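Side-chain contacts in carboxyvinyl-carboxyphosphonate phosphorylmutase (Bacillus anthracis, PDB 4IQD), which is a TIM-barrel protein of the phosphoenolpyruvate phosphomutase family, with pyruvic acid bound at several places in the model: residues A42-A45 with R46-F50; E176-E179 with R180-Y184; A196-S199 with E200-R204; P225-A229 with E230-N234. All coordinates share one frame; numbering follows the deposited sequence.

How the contacts relate
All four contacts are local, each within or at an end of one helix of a single TIM-barrel-type domain, and they follow one another along the chain. Contacts 1 and 2 lie on opposite sides of the chain's centre, their own centres 34 Å apart. Contacts 3 and 4, both helix starts, are neighbours with centres 12 Å apart: Phe203 CE2 comes to 4.1 Å from Tyr227 CE1, and Arg204 NH1 lies 2.9 Å from Asn234 O. Contact 4 supplies Tyr226, Tyr227 and Glu231 to one pyruvic acid pocket; contact 3 stands beside Arg169 of another, and the side chain of Glu176 in contact 2 is about 4 Å from a bound pyruvic acid. Contacts 1 and 4 also touch the second subunit.

Contact 1. Residues A42-A45 with R46-F50; sequences ALVA and RNTGF
A Schellman motif closes helix 39-48: Phe50 N donates to Ala45 O over 3.2 Å in a nearly straight bond (174°), and Gly49 N to Arg46 O (2.8 Å). The N-H groups of Gly49 and Thr48 add weaker bonds to Ala45 O. Gly49 turns the chain with a positive phi of 107°, where a CB would be jammed against the preceding carbonyl oxygen. The Phe50 ring then reaches back with its edge, placing CD2 3.3 Å from Ala45 O and 4.2 Å from Ala45 CB. In the last turn, Thr48 OG1 donates to Val44 O (2.7 Å); chi1 of -61° sets the hydroxyl beside its own backbone N, facing the preceding turn. On another side of the helix Arg46 bends at chi2 and chi3, so that NH2 lies alongside Leu43 CD2 at 3.6 Å and NE donates to Asn47 OD1 (3.1 Å). Leu43 packs on Ala87 of helix 74-88, Ala45 on Leu53 of strand 53-55 and on Phe258 of the second subunit. Phe50 rests on Gln32 and Pro34 of strand 31-34 and meets Lys262 of the second subunit in a cation-pi contact.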
loop_
_atom_site.group_PDB
_atom_site.type_symbol
_atom_site.label_atom_id
_atom_site.label_comp_id
_atom_site.label_asym_id
_atom_site.label_seq_id
_atom_site.Cartn_x
_atom_site.Cartn_y
_atom_site.Cartn_z
ATOM N N ALA A 42 2.530 3.735 8.245
ATOM C CA ALA A 42 3.674 4.359 8.896
ATOM C C ALA A 42 3.265 5.629 9.642
ATOM O O ALA A 42 3.715 5.878 10.759
ATOM C CB ALA A 42 4.751 4.669 7.870
ATOM N N LEU A 43 2.403 6.422 9.018
ATOM C CA LEU A 43 1.933 7.666 9.612
ATOM C C LEU A 43 1.047 7.427 10.831
ATOM O O LEU A 43 1.126 8.156 11.816
ATOM C CB LEU A 43 1.183 8.494 8.568
ATOM C CG LEU A 43 2.065 9.078 7.462
ATOM C CD1 LEU A 43 1.228 9.548 6.277
ATOM C CD2 LEU A 43 2.911 10.218 8.012
ATOM N N VAL A 44 0.200 6.406 10.759
ATOM C CA VAL A 44 -0.686 6.077 11.870
ATOM C C VAL A 44 0.100 5.571 13.073
ATOM O O VAL A 44 -0.218 5.898 14.216
ATOM C CB VAL A 44 -1.721 5.015 11.475
ATOM C CG1 VAL A 44 -2.651 4.737 12.635
ATOM C CG2 VAL A 44 -2.510 5.475 10.279
ATOM N N ALA A 45 1.130 4.776 12.806
ATOM C CA ALA A 45 1.976 4.245 13.862
ATOM C C ALA A 45 2.660 5.372 14.622
ATOM O O ALA A 45 2.638 5.403 15.852
ATOM C CB ALA A 45 3.008 3.289 13.285
ATOM N N ARG A 46 3.262 6.294 13.875
ATOM C CA ARG A 46 3.930 7.455 14.449
ATOM C C ARG A 46 2.963 8.215 15.341
ATOM O O ARG A 46 3.254 8.483 16.505
ATOM C CB ARG A 46 4.449 8.369 13.334
ATOM C CG ARG A 46 5.343 9.522 13.796
ATOM C CD ARG A 46 4.588 10.844 13.913
ATOM N NE ARG A 46 4.040 11.302 12.637
ATOM C CZ ARG A 46 4.722 12.005 11.738
ATOM N NH1 ARG A 46 5.988 12.324 11.966
ATOM N NH2 ARG A 46 4.141 12.382 10.608
ATOM N N ASN A 47 1.803 8.542 14.785
ATOM C CA ASN A 47 0.772 9.260 15.513
ATOM C C ASN A 47 0.260 8.477 16.713
ATOM O O ASN A 47 -0.237 9.060 17.673
ATOM C CB ASN A 47 -0.379 9.622 14.574
ATOM C CG ASN A 47 0.072 10.491 13.414
ATOM O OD1 ASN A 47 1.080 11.192 13.505
ATOM N ND2 ASN A 47 -0.670 10.446 12.316
ATOM N N THR A 48 0.389 7.156 16.661
ATOM C CA THR A 48 -0.001 6.308 17.783
ATOM C C THR A 48 1.113 6.278 18.840
ATOM O O THR A 48 0.907 5.854 19.977
ATOM C CB THR A 48 -0.400 4.896 17.306
ATOM O OG1 THR A 48 -1.519 5.002 16.421
ATOM C CG2 THR A 48 -0.813 4.019 18.459
ATOM N N GLY A 49 2.295 6.756 18.468
ATOM C CA GLY A 49 3.353 6.965 19.441
ATOM C C GLY A 49 4.498 5.975 19.405
ATOM O O GLY A 49 5.265 5.867 20.361
ATOM N N PHE A 50 4.623 5.250 18.302
ATOM C CA PHE A 50 5.726 4.317 18.150
ATOM C C PHE A 50 6.949 5.036 17.598
ATOM O O PHE A 50 6.821 5.974 16.816
ATOM C CB PHE A 50 5.310 3.141 17.276
ATOM C CG PHE A 50 4.184 2.336 17.859
ATOM C CD1 PHE A 50 4.426 1.393 18.844
ATOM C CD2 PHE A 50 2.884 2.523 17.426
ATOM C CE1 PHE A 50 3.391 0.651 19.383
ATOM C CE2 PHE A 50 1.849 1.784 17.961
ATOM C CZ PHE A 50 2.102 0.850 18.938
#

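Contact 2. Residues E176-E179 with R180-Y184; sequences EAIE and RANAY
Ile178 and Asn182, one helical turn apart, run side by side in the same direction, with Ile178 CG2 3.7 Å from Asn182 ND2. The branch that touches is the methyl anti to the backbone N of Ile178, while CG1 (chi1 -72°) is carried to the other side, beside that N. The amide of Asn182 is tied chiefly beyond the turn, its ND2 donating to Lys209 O. Beneath the pair the helical backbone is regular: Asn182 N bonds to Ile178 O at 3.0 Å, and Ala181 N to Ala177 O at 2.7 Å.

Further round the helix Arg180 CG lies 3.6 Å from Glu176 O, and the chain then runs extended to NE. This length brings its guanidinium to the far end of Tyr184, where NH1 donates to Tyr184 OH (2.8 Å, 151°) with the hydroxyl oxygen lying in the guanidinium plane. The Tyr184 ring folds back along the helix, so that Arg180 O sits 3.3 Å above one of its faces, toward the rim. Arg180 NH2 also bonds to Val141 O, and Tyr184 OH to Asp125 OD2; Ala177, Ile178 and Ala181 face Phe206 of helix 200-209. The helix is the crossover of a beta-alpha-beta unit, strand 161-166, helix 174-187, strand 191-194, the building plan of a TIM barrel.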
loop_
_atom_site.group_PDB
_atom_site.type_symbol
_atom_site.label_atom_id
_atom_site.label_comp_id
_atom_site.label_asym_id
_atom_site.label_seq_id
_atom_site.Cartn_x
_atom_site.Cartn_y
_atom_site.Cartn_z
ATOM N N GLU A 176 23.073 -24.893 19.258
ATOM C CA GLU A 176 23.501 -24.625 17.893
ATOM C C GLU A 176 23.206 -23.186 17.534
ATOM O O GLU A 176 24.027 -22.501 16.930
ATOM C CB GLU A 176 22.757 -25.524 16.918
ATOM C CG GLU A 176 23.656 -26.313 16.020
ATOM C CD GLU A 176 23.701 -27.762 16.418
ATOM O OE1 GLU A 176 24.224 -28.571 15.625
ATOM O OE2 GLU A 176 23.210 -28.088 17.522
ATOM N N ALA A 177 22.013 -22.737 17.900
ATOM C CA ALA A 177 21.604 -21.372 17.625
ATOM C C ALA A 177 22.498 -20.394 18.378
ATOM O O ALA A 177 22.942 -19.395 17.816
ATOM C CB ALA A 177 20.153 -21.174 18.002
ATOM N N ILE A 178 22.773 -20.699 19.644
ATOM C CA ILE A 178 23.621 -19.849 20.474
ATOM C C ILE A 178 24.998 -19.681 19.849
ATOM O O ILE A 178 25.554 -18.579 19.832
ATOM C CB ILE A 178 23.761 -20.410 21.903
ATOM C CG1 ILE A 178 22.448 -20.237 22.666
ATOM C CG2 ILE A 178 24.900 -19.725 22.647
ATOM C CD1 ILE A 178 22.490 -20.746 24.091
ATOM N N GLU A 179 25.542 -20.778 19.331
ATOM C CA GLU A 179 26.839 -20.747 18.666
ATOM C C GLU A 179 26.798 -19.867 17.422
ATOM O O GLU A 179 27.655 -19.004 17.242
ATOM C CB GLU A 179 27.300 -22.159 18.301
ATOM C CG GLU A 179 27.835 -22.963 19.478
ATOM C CD GLU A 179 29.148 -22.419 20.010
ATOM O OE1 GLU A 179 29.215 -22.090 21.213
ATOM O OE2 GLU A 179 30.115 -22.327 19.224
ATOM N N ARG A 180 25.803 -20.091 16.569
ATOM C CA ARG A 180 25.628 -19.282 15.369
ATOM C C ARG A 180 25.506 -17.816 15.742
ATOM O O ARG A 180 26.216 -16.975 15.202
ATOM C CB ARG A 180 24.379 -19.708 14.597
ATOM C CG ARG A 180 24.542 -20.947 13.737
ATOM C CD ARG A 180 23.340 -21.100 12.821
ATOM N NE ARG A 180 23.463 -22.217 11.895
ATOM C CZ ARG A 180 23.937 -22.118 10.656
ATOM N NH1 ARG A 180 24.347 -20.950 10.187
ATOM N NH2 ARG A 180 24.006 -23.192 9.885
ATOM N N ALA A 181 24.621 -17.534 16.694
ATOM C CA ALA A 181 24.353 -16.172 17.146
ATOM C C ALA A 181 25.614 -15.415 17.550
ATOM O O ALA A 181 25.860 -14.315 17.065
ATOM C CB ALA A 181 23.354 -16.187 18.297
ATOM N N ASN A 182 26.411 -16.010 18.430
ATOM C CA ASN A 182 27.628 -15.364 18.907
ATOM C C ASN A 182 28.649 -15.135 17.797
ATOM O O ASN A 182 29.482 -14.234 17.885
ATOM C CB ASN A 182 28.259 -16.165 20.047
ATOM C CG ASN A 182 27.495 -16.029 21.350
ATOM O OD1 ASN A 182 26.939 -14.973 21.652
ATOM N ND2 ASN A 182 27.465 -17.103 22.132
ATOM N N ALA A 183 28.580 -15.957 16.756
ATOM C CA ALA A 183 29.459 -15.797 15.608
ATOM C C ALA A 183 29.039 -14.579 14.805
ATOM O O ALA A 183 29.871 -13.764 14.410
ATOM C CB ALA A 183 29.422 -17.033 14.737
ATOM N N TYR A 184 27.737 -14.463 14.575
ATOM C CA TYR A 184 27.185 -13.356 13.814
ATOM C C TYR A 184 27.465 -12.039 14.529
ATOM O O TYR A 184 27.702 -11.014 13.892
ATOM C CB TYR A 184 25.678 -13.533 13.633
ATOM C CG TYR A 184 25.259 -14.807 12.926
ATOM C CD1 TYR A 184 26.129 -15.493 12.088
ATOM C CD2 TYR A 184 23.978 -15.316 13.094
ATOM C CE1 TYR A 184 25.732 -16.656 11.443
ATOM C CE2 TYR A 184 23.574 -16.474 12.457
ATOM C CZ TYR A 184 24.451 -17.140 11.634
ATOM O OH TYR A 184 24.039 -18.293 11.003
#

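Contact 3. Residues A196-S199 with E200-R204; sequences ALQS and EEEFR
Ser199 is almost fully extended (phi -169°, psi 170°) and from Glu200 onward the chain is helical, so Ser199 stands as N-cap of helix 200-209. Its OG, held between its own N and carbonyl carbon, accepts from Glu202 N at 3.2 Å; Ser199 O takes Phe203 N at 3.0 Å and a weak second bond from Glu202 N.

Glu202 in turn reaches the residue before the cap. Its extended chain runs back beside Gln198, and OE1 accepts Gln198 N at 2.9 Å from well above the carboxylate plane, 59° out of it. The aliphatic start of the same side chain passes the serine hydroxyl, with Glu202 CG 3.3 Å from Ser199 OG. Phe203 lies along the loop: Ser199 O sits over one ring face, 3.1 Å above the plane, while Leu197 CB meets the ring edge at CE1, 3.3 Å away. The leucine and phenylalanine side chains run antiparallel as they pass, and Phe237 joins the ring edge-to-face. On the exposed side Arg204 grips Glu200 side-on, its NE and NH2 both donating to OE1, the latter at 3.1 Å in a salt bridge; the acceptor lies in the guanidinium plane.

Glu202 OE2 is in turn bridged by Arg169, a residue of a pyruvic acid pocket, so this carboxylate links the helix start to that arginine as a second-shell partner. Both the helix N-terminus and the arginine would be expected to stabilise its negative charge.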
loop_
_atom_site.group_PDB
_atom_site.type_symbol
_atom_site.label_atom_id
_atom_site.label_comp_id
_atom_site.label_asym_id
_atom_site.label_seq_id
_atom_site.Cartn_x
_atom_site.Cartn_y
_atom_site.Cartn_z
ATOM N N ALA A 196 11.696 -18.544 16.987
ATOM C CA ALA A 196 11.050 -19.686 17.613
ATOM C C ALA A 196 11.884 -20.358 18.692
ATOM O O ALA A 196 12.145 -21.558 18.614
ATOM C CB ALA A 196 10.631 -20.704 16.558
ATOM N N LEU A 197 12.315 -19.594 19.688
ATOM C CA LEU A 197 12.776 -20.208 20.922
ATOM C C LEU A 197 11.510 -20.690 21.612
ATOM O O LEU A 197 10.441 -20.125 21.408
ATOM C CB LEU A 197 13.540 -19.221 21.792
ATOM C CG LEU A 197 14.855 -18.670 21.250
ATOM C CD1 LEU A 197 15.424 -17.676 22.242
ATOM C CD2 LEU A 197 15.837 -19.793 20.984
ATOM N N GLN A 198 11.618 -21.739 22.418
ATOM C CA GLN A 198 10.430 -22.511 22.768
ATOM C C GLN A 198 9.867 -22.353 24.181
ATOM O O GLN A 198 8.880 -23.006 24.522
ATOM C CB GLN A 198 10.662 -23.989 22.444
ATOM C CG GLN A 198 10.893 -24.233 20.960
ATOM C CD GLN A 198 11.276 -25.660 20.649
ATOM O OE1 GLN A 198 11.098 -26.554 21.471
ATOM N NE2 GLN A 198 11.806 -25.881 19.454
ATOM N N SER A 199 10.464 -21.487 24.994
ATOM C CA SER A 199 9.987 -21.313 26.362
ATOM C C SER A 199 10.600 -20.120 27.070
ATOM O O SER A 199 11.560 -19.520 26.592
ATOM C CB SER A 199 10.280 -22.562 27.192
ATOM O OG SER A 199 11.674 -22.729 27.365
ATOM N N GLU A 200 10.035 -19.802 28.229
ATOM C CA GLU A 200 10.591 -18.789 29.107
ATOM C C GLU A 200 12.059 -19.047 29.437
ATOM O O GLU A 200 12.887 -18.137 29.374
ATOM C CB GLU A 200 9.744 -18.639 30.384
ATOM C CG GLU A 200 10.368 -17.749 31.470
ATOM C CD GLU A 200 9.349 -16.873 32.195
ATOM O OE1 GLU A 200 9.726 -16.219 33.193
ATOM O OE2 GLU A 200 8.177 -16.827 31.768
ATOM N N GLU A 201 12.380 -20.294 29.765
ATOM C CA GLU A 201 13.745 -20.648 30.136
ATOM C C GLU A 201 14.702 -20.549 28.952
ATOM O O GLU A 201 15.873 -20.239 29.130
ATOM C CB GLU A 201 13.815 -22.048 30.759
ATOM C CG GLU A 201 13.752 -23.199 29.766
ATOM C CD GLU A 201 14.712 -24.328 30.113
ATOM O OE1 GLU A 201 15.272 -24.318 31.231
ATOM O OE2 GLU A 201 14.912 -25.222 29.263
ATOM N N GLU A 202 14.206 -20.808 27.746
ATOM C CA GLU A 202 15.052 -20.711 26.565
ATOM C C GLU A 202 15.358 -19.260 26.239
ATOM O O GLU A 202 16.461 -18.930 25.811
ATOM C CB GLU A 202 14.419 -21.420 25.366
ATOM C CG GLU A 202 14.429 -22.936 25.496
ATOM C CD GLU A 202 14.205 -23.655 24.178
ATOM O OE1 GLU A 202 14.120 -22.980 23.132
ATOM O OE2 GLU A 202 14.119 -24.901 24.189
ATOM N N PHE A 203 14.376 -18.392 26.458
ATOM C CA PHE A 203 14.558 -16.965 26.225
ATOM C C PHE A 203 15.654 -16.452 27.151
ATOM O O PHE A 203 16.659 -15.901 26.698
ATOM C CB PHE A 203 13.261 -16.183 26.471
ATOM C CG PHE A 203 12.123 -16.563 25.550
ATOM C CD1 PHE A 203 12.331 -17.344 24.436
ATOM C CD2 PHE A 203 10.844 -16.110 25.796
ATOM C CE1 PHE A 203 11.274 -17.674 23.612
ATOM C CE2 PHE A 203 9.794 -16.440 24.982
ATOM C CZ PHE A 203 10.011 -17.224 23.884
ATOM N N ARG A 204 15.455 -16.645 28.453
ATOM C CA ARG A 204 16.407 -16.194 29.465
ATOM C C ARG A 204 17.794 -16.814 29.281
ATOM O O ARG A 204 18.807 -16.144 29.473
ATOM C CB ARG A 204 15.873 -16.505 30.866
ATOM C CG ARG A 204 14.492 -15.928 31.163
ATOM C CD ARG A 204 14.099 -16.180 32.617
ATOM N NE ARG A 204 12.836 -15.547 32.994
ATOM C CZ ARG A 204 12.726 -14.305 33.463
ATOM N NH1 ARG A 204 13.803 -13.549 33.606
ATOM N NH2 ARG A 204 11.536 -13.814 33.781
#

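Contact 4. Residues P225-A229 with E230-N234; sequences PYYSA and EEFAN. With PYR (pyruvic acid), chain E.
Glu231 OE2 is met by two groups of Ser228. The backbone N-H comes in nearly straight, although the modelled 2.4 Å from Ser228 N to OE2 is so short that the exact length is doubtful; Ser228 OG lies 3.2 Å from the same oxygen, at best weakly bonded. The hydroxyl's firmer role is as acceptor, taking Glu231 N at 3.1 Å, and chi1 of 64° turns OG toward the first turn of the helix for this. Phe232 N adds a routine bond to Ser228 O at 3.0 Å.

Tyr227 meets the side chains of Glu231 and Phe232, four and five residues further on. Its ring turns an edge to the face of Phe232, centroids 5.6 Å apart and planes at 75°, a T-shaped pair. Tyr227 CB lies over that same phenylalanine, 3.8 Å from the ring centroid, as a CH-pi contact. Against Glu231 the tyrosine crosses at about a right angle, and OE2 stands at its ring edge, near the ring plane. Phe232 also packs on Met218, and Ala229 makes backbone hydrogen bonds to the second subunit.

Pyruvic acid lies beside the loop: its O is 3.4 Å from Tyr227 CD2, and its OXT 3.6 Å from Glu231 OE1. While one carboxylate oxygen of Glu231 faces the loop, the other, OE1, is the one nearer the ligand, a proximity rather than a bond. Reciprocal bonding between Ser228 and Glu231 is a capping box at the N-terminus of helix 229-234, here forming part of the wall of a pyruvic acid pocket.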
loop_
_atom_site.group_PDB
_atom_site.type_symbol
_atom_site.label_atom_id
_atom_site.label_comp_id
_atom_site.label_asym_id
_atom_site.label_seq_id
_atom_site.Cartn_x
_atom_site.Cartn_y
_atom_site.Cartn_z
ATOM N N PRO A 225 3.654 -17.363 21.727
ATOM C CA PRO A 225 2.466 -16.984 22.496
ATOM C C PRO A 225 2.369 -15.472 22.610
ATOM O O PRO A 225 3.362 -14.773 22.412
ATOM C CB PRO A 225 2.726 -17.606 23.872
ATOM C CG PRO A 225 3.776 -18.628 23.651
ATOM C CD PRO A 225 4.627 -18.087 22.558
ATOM N N TYR A 226 1.185 -14.970 22.933
ATOM C CA TYR A 226 0.973 -13.532 22.960
ATOM C C TYR A 226 1.389 -12.916 24.287
ATOM O O TYR A 226 0.559 -12.530 25.104
ATOM C CB TYR A 226 -0.471 -13.195 22.598
ATOM C CG TYR A 226 -0.859 -13.756 21.253
ATOM C CD1 TYR A 226 -1.537 -14.962 21.155
ATOM C CD2 TYR A 226 -0.516 -13.098 20.079
ATOM C CE1 TYR A 226 -1.881 -15.488 19.930
ATOM C CE2 TYR A 226 -0.856 -13.618 18.843
ATOM C CZ TYR A 226 -1.538 -14.816 18.776
ATOM O OH TYR A 226 -1.886 -15.348 17.555
ATOM N N TYR A 227 2.697 -12.851 24.494
ATOM C CA TYR A 227 3.248 -12.143 25.628
ATOM C C TYR A 227 3.139 -10.652 25.383
ATOM O O TYR A 227 3.178 -10.200 24.242
ATOM C CB TYR A 227 4.717 -12.501 25.821
ATOM C CG TYR A 227 4.964 -13.918 26.264
ATOM C CD1 TYR A 227 5.540 -14.840 25.406
ATOM C CD2 TYR A 227 4.628 -14.331 27.543
ATOM C CE1 TYR A 227 5.776 -16.137 25.810
ATOM C CE2 TYR A 227 4.858 -15.624 27.956
ATOM C CZ TYR A 227 5.432 -16.525 27.086
ATOM O OH TYR A 227 5.665 -17.819 27.491
ATOM N N SER A 228 3.009 -9.883 26.455
ATOM C CA SER A 228 3.035 -8.436 26.328
ATOM C C SER A 228 4.481 -7.998 26.137
ATOM O O SER A 228 5.401 -8.799 26.302
ATOM C CB SER A 228 2.417 -7.767 27.559
ATOM O OG SER A 228 3.170 -8.036 28.728
ATOM N N ALA A 229 4.680 -6.735 25.780
ATOM C CA ALA A 229 6.027 -6.201 25.615
ATOM C C ALA A 229 6.745 -6.161 26.962
ATOM O O ALA A 229 7.946 -6.407 27.046
ATOM C CB ALA A 229 5.977 -4.822 24.994
ATOM N N GLU A 230 5.989 -5.850 28.011
ATOM C CA GLU A 230 6.509 -5.852 29.374
ATOM C C GLU A 230 6.977 -7.251 29.734
ATOM O O GLU A 230 8.017 -7.426 30.369
ATOM C CB GLU A 230 5.430 -5.387 30.356
ATOM C CG GLU A 230 5.802 -5.518 31.828
ATOM C CD GLU A 230 6.707 -4.400 32.313
ATOM O OE1 GLU A 230 6.858 -3.393 31.588
ATOM O OE2 GLU A 230 7.264 -4.530 33.426
ATOM N N GLU A 231 6.208 -8.249 29.317
ATOM C CA GLU A 231 6.589 -9.633 29.544
ATOM C C GLU A 231 7.908 -9.960 28.848
ATOM O O GLU A 231 8.846 -10.384 29.503
ATOM C CB GLU A 231 5.465 -10.590 29.138
ATOM C CG GLU A 231 4.412 -10.759 30.231
ATOM C CD GLU A 231 3.104 -11.326 29.722
ATOM O OE1 GLU A 231 2.348 -11.907 30.527
ATOM O OE2 GLU A 231 2.820 -11.181 28.519
ATOM N N PHE A 232 7.991 -9.718 27.544
ATOM C CA PHE A 232 9.240 -9.917 26.805
ATOM C C PHE A 232 10.427 -9.210 27.445
ATOM O O PHE A 232 11.545 -9.721 27.430
ATOM C CB PHE A 232 9.108 -9.415 25.372
ATOM C CG PHE A 232 8.263 -10.284 24.502
ATOM C CD1 PHE A 232 7.063 -9.820 24.006
ATOM C CD2 PHE A 232 8.671 -11.565 24.177
ATOM C CE1 PHE A 232 6.286 -10.612 23.211
ATOM C CE2 PHE A 232 7.894 -12.366 23.373
ATOM C CZ PHE A 232 6.699 -11.889 22.888
ATOM N N ALA A 233 10.174 -8.029 28.000
ATOM C CA ALA A 233 11.234 -7.197 28.555
ATOM C C ALA A 233 11.944 -7.850 29.736
ATOM O O ALA A 233 13.168 -7.900 29.767
ATOM C CB ALA A 233 10.690 -5.835 28.950
ATOM N N ASN A 234 11.188 -8.349 30.707
ATOM C CA ASN A 234 11.822 -8.972 31.863
ATOM C C ASN A 234 12.296 -10.381 31.547
ATOM O O ASN A 234 12.987 -11.016 32.342
ATOM C CB ASN A 234 10.907 -8.949 33.091
ATOM C CG ASN A 234 9.560 -9.586 32.833
ATOM O OD1 ASN A 234 9.469 -10.707 32.340
ATOM N ND2 ASN A 234 8.497 -8.863 33.168
HETATM C C PYR E . 0.571 -15.027 28.435
HETATM O O PYR E . 1.283 -15.081 27.337
HETATM O OXT PYR E . 1.161 -15.140 29.600
HETATM C CA PYR E . -0.810 -14.873 28.362
HETATM O O3 PYR E . -1.554 -15.145 29.402
HETATM C CB PYR E . -1.460 -14.375 27.108
#